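Local coordinates for activator of Hsp90 ATPase homologue 1/2-like C-terminal domain-containing protein (Rhodobacter sphaeroides, PDB 3PU2) that is of unknown function but belongs to the AHA1 family of the SRPBCC superfamily and may act as an activator of the Hsp90 ATPase, at residues I62-T67 and R74-R79. Numbering follows the deposited sequence.
Sequences IRQVWT and RGLTGR
Trp66 and Leu76 meet across a beta hairpin (strands 61-67 and 73-84) of an SRPBCC (Bet v 1-like) fold, on the sheet face that carries Ile62 and Gln64. Backbone bonds pair Ile62 with Gly78, Gln64 with Leu76 and Trp66 with Arg74; in the last, Trp66 N reaches Arg74 O at 2.8 Å, almost straight at 178°. Trp66 CB lies 3.9 Å from Arg74 O; CG stands anti to the carbonyl carbon, beside the backbone N (chi1 -64°), and the six-membered ring presents its edge to the neighbouring strand. Its CE3 lies 3.2 Å from Arg74 O, CZ3 comes next, 4.0 Å from the same Arg74 O, and CH2 meets Leu76 CD2 at 3.8 Å. On the far side of the indole, NE1 is hydrogen-bonded to Leu42 O. Replacing Trp66 with an alanine would probably leave that carbonyl without its donor and Leu76 CD2 without its aromatic neighbour. Leu76 CD1 turns instead to Ile62 CG2, also 3.8 Å away, while Gln64 runs alongside Leu76. On the other face, Arg63 bends at chi2 (48°), and Val65 CG2 sits over one guanidinium face, offset toward its rim; Arg63 NH1 makes a weak 3.5 Å hydrogen bond to Leu76 O, which also accepts Gln64 N.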
loop_
_atom_site.group_PDB
_atom_site.type_symbol
_atom_site.label_atom_id
_atom_site.label_comp_id
_atom_site.label_asym_id
_atom_site.label_seq_id
_atom_site.Cartn_x
_atom_site.Cartn_y
_atom_site.Cartn_z
ATOM N N ILE A 62 9.450 -2.913 -8.206
ATOM C CA ILE A 62 8.895 -3.034 -6.873
ATOM C C ILE A 62 9.052 -4.497 -6.507
ATOM O O ILE A 62 8.546 -5.373 -7.210
ATOM C CB ILE A 62 7.389 -2.689 -6.836
ATOM C CG1 ILE A 62 7.186 -1.178 -6.838
ATOM C CG2 ILE A 62 6.754 -3.284 -5.596
ATOM C CD1 ILE A 62 5.729 -0.789 -6.915
ATOM N N ARG A 63 9.761 -4.758 -5.417
ATOM C CA ARG A 63 9.966 -6.124 -4.954
ATOM C C ARG A 63 9.879 -6.113 -3.431
ATOM O O ARG A 63 10.649 -5.415 -2.780
ATOM C CB ARG A 63 11.333 -6.634 -5.431
ATOM C CG ARG A 63 11.715 -8.030 -4.954
ATOM C CD ARG A 63 10.587 -9.029 -5.164
ATOM N NE ARG A 63 10.938 -10.364 -4.668
ATOM C CZ ARG A 63 10.089 -11.388 -4.592
ATOM N NH1 ARG A 63 8.824 -11.246 -4.978
ATOM N NH2 ARG A 63 10.506 -12.561 -4.134
ATOM N N GLN A 64 8.928 -6.862 -2.871
ATOM C CA GLN A 64 8.740 -6.915 -1.415
ATOM C C GLN A 64 8.640 -8.343 -0.898
ATOM O O GLN A 64 7.990 -9.197 -1.513
ATOM C CB GLN A 64 7.479 -6.135 -1.022
ATOM C CG GLN A 64 7.520 -4.691 -1.511
ATOM C CD GLN A 64 6.282 -3.871 -1.158
ATOM O OE1 GLN A 64 5.169 -4.195 -1.564
ATOM N NE2 GLN A 64 6.486 -2.792 -0.416
ATOM N N VAL A 65 9.300 -8.601 0.229
ATOM C CA VAL A 65 9.267 -9.927 0.837
ATOM C C VAL A 65 9.117 -9.877 2.343
ATOM O O VAL A 65 9.867 -9.212 3.044
ATOM C CB VAL A 65 10.556 -10.769 0.530
ATOM C CG1 VAL A 65 10.438 -12.186 1.158
ATOM C CG2 VAL A 65 10.769 -10.880 -1.004
ATOM N N TRP A 66 8.136 -10.608 2.837
ATOM C CA TRP A 66 7.903 -10.685 4.264
ATOM C C TRP A 66 8.253 -12.109 4.700
ATOM O O TRP A 66 7.964 -13.092 3.996
ATOM C CB TRP A 66 6.437 -10.376 4.563
ATOM C CG TRP A 66 6.048 -8.986 4.203
ATOM C CD1 TRP A 66 6.119 -7.873 5.002
ATOM C CD2 TRP A 66 5.496 -8.549 2.962
ATOM N NE1 TRP A 66 5.636 -6.773 4.332
ATOM C CE2 TRP A 66 5.247 -7.161 3.078
ATOM C CE3 TRP A 66 5.180 -9.195 1.758
ATOM C CZ2 TRP A 66 4.697 -6.415 2.038
ATOM C CZ3 TRP A 66 4.637 -8.456 0.736
ATOM C CH2 TRP A 66 4.398 -7.077 0.880
ATOM N N THR A 67 8.897 -12.205 5.852
ATOM C CA THR A 67 9.263 -13.487 6.404
ATOM C C THR A 67 8.516 -13.668 7.711
ATOM O O THR A 67 8.616 -12.844 8.629
ATOM C CB THR A 67 10.737 -13.572 6.717
ATOM O OG1 THR A 67 11.489 -13.094 5.595
ATOM C CG2 THR A 67 11.097 -15.025 7.037
ATOM N N ARG A 74 6.627 -14.621 1.778
ATOM C CA ARG A 74 5.480 -14.192 1.026
ATOM C C ARG A 74 5.953 -12.909 0.363
ATOM O O ARG A 74 6.468 -12.000 1.029
ATOM C CB ARG A 74 4.299 -13.953 1.984
ATOM C CG ARG A 74 3.277 -12.931 1.530
ATOM C CD ARG A 74 2.022 -13.003 2.389
ATOM N NE ARG A 74 2.261 -12.742 3.809
ATOM C CZ ARG A 74 1.383 -13.030 4.769
ATOM N NH1 ARG A 74 0.222 -13.592 4.456
ATOM N NH2 ARG A 74 1.652 -12.746 6.035
ATOM N N GLY A 75 5.813 -12.836 -0.953
ATOM C CA GLY A 75 6.269 -11.640 -1.620
ATOM C C GLY A 75 5.463 -11.197 -2.812
ATOM O O GLY A 75 4.531 -11.877 -3.265
ATOM N N LEU A 76 5.841 -10.037 -3.331
ATOM C CA LEU A 76 5.164 -9.486 -4.478
ATOM C C LEU A 76 6.129 -8.687 -5.341
ATOM O O LEU A 76 7.155 -8.202 -4.875
ATOM C CB LEU A 76 3.983 -8.619 -4.018
ATOM C CG LEU A 76 4.258 -7.307 -3.293
ATOM C CD1 LEU A 76 4.712 -6.257 -4.308
ATOM C CD2 LEU A 76 2.990 -6.848 -2.599
ATOM N N THR A 77 5.788 -8.585 -6.614
ATOM C CA THR A 77 6.583 -7.851 -7.572
ATOM C C THR A 77 5.589 -6.951 -8.268
ATOM O O THR A 77 4.387 -7.228 -8.275
ATOM C CB THR A 77 7.199 -8.774 -8.621
ATOM O OG1 THR A 77 7.543 -10.022 -8.010
ATOM C CG2 THR A 77 8.451 -8.146 -9.192
ATOM N N GLY A 78 6.090 -5.872 -8.844
ATOM C CA GLY A 78 5.224 -4.950 -9.543
ATOM C C GLY A 78 6.111 -3.982 -10.279
ATOM O O GLY A 78 7.341 -4.007 -10.143
ATOM N N ARG A 79 5.486 -3.114 -11.057
ATOM C CA ARG A 79 6.218 -2.138 -11.830
ATOM C C ARG A 79 5.556 -0.787 -11.615
ATOM O O ARG A 79 4.332 -0.707 -11.562
ATOM C CB ARG A 79 6.133 -2.528 -13.308
ATOM C CG ARG A 79 7.343 -2.172 -14.144
ATOM C CD ARG A 79 8.611 -2.743 -13.537
ATOM N NE ARG A 79 9.440 -3.423 -14.526
ATOM C CZ ARG A 79 10.706 -3.769 -14.321
ATOM N NH1 ARG A 79 11.293 -3.493 -13.163
ATOM N NH2 ARG A 79 11.384 -4.394 -15.273
#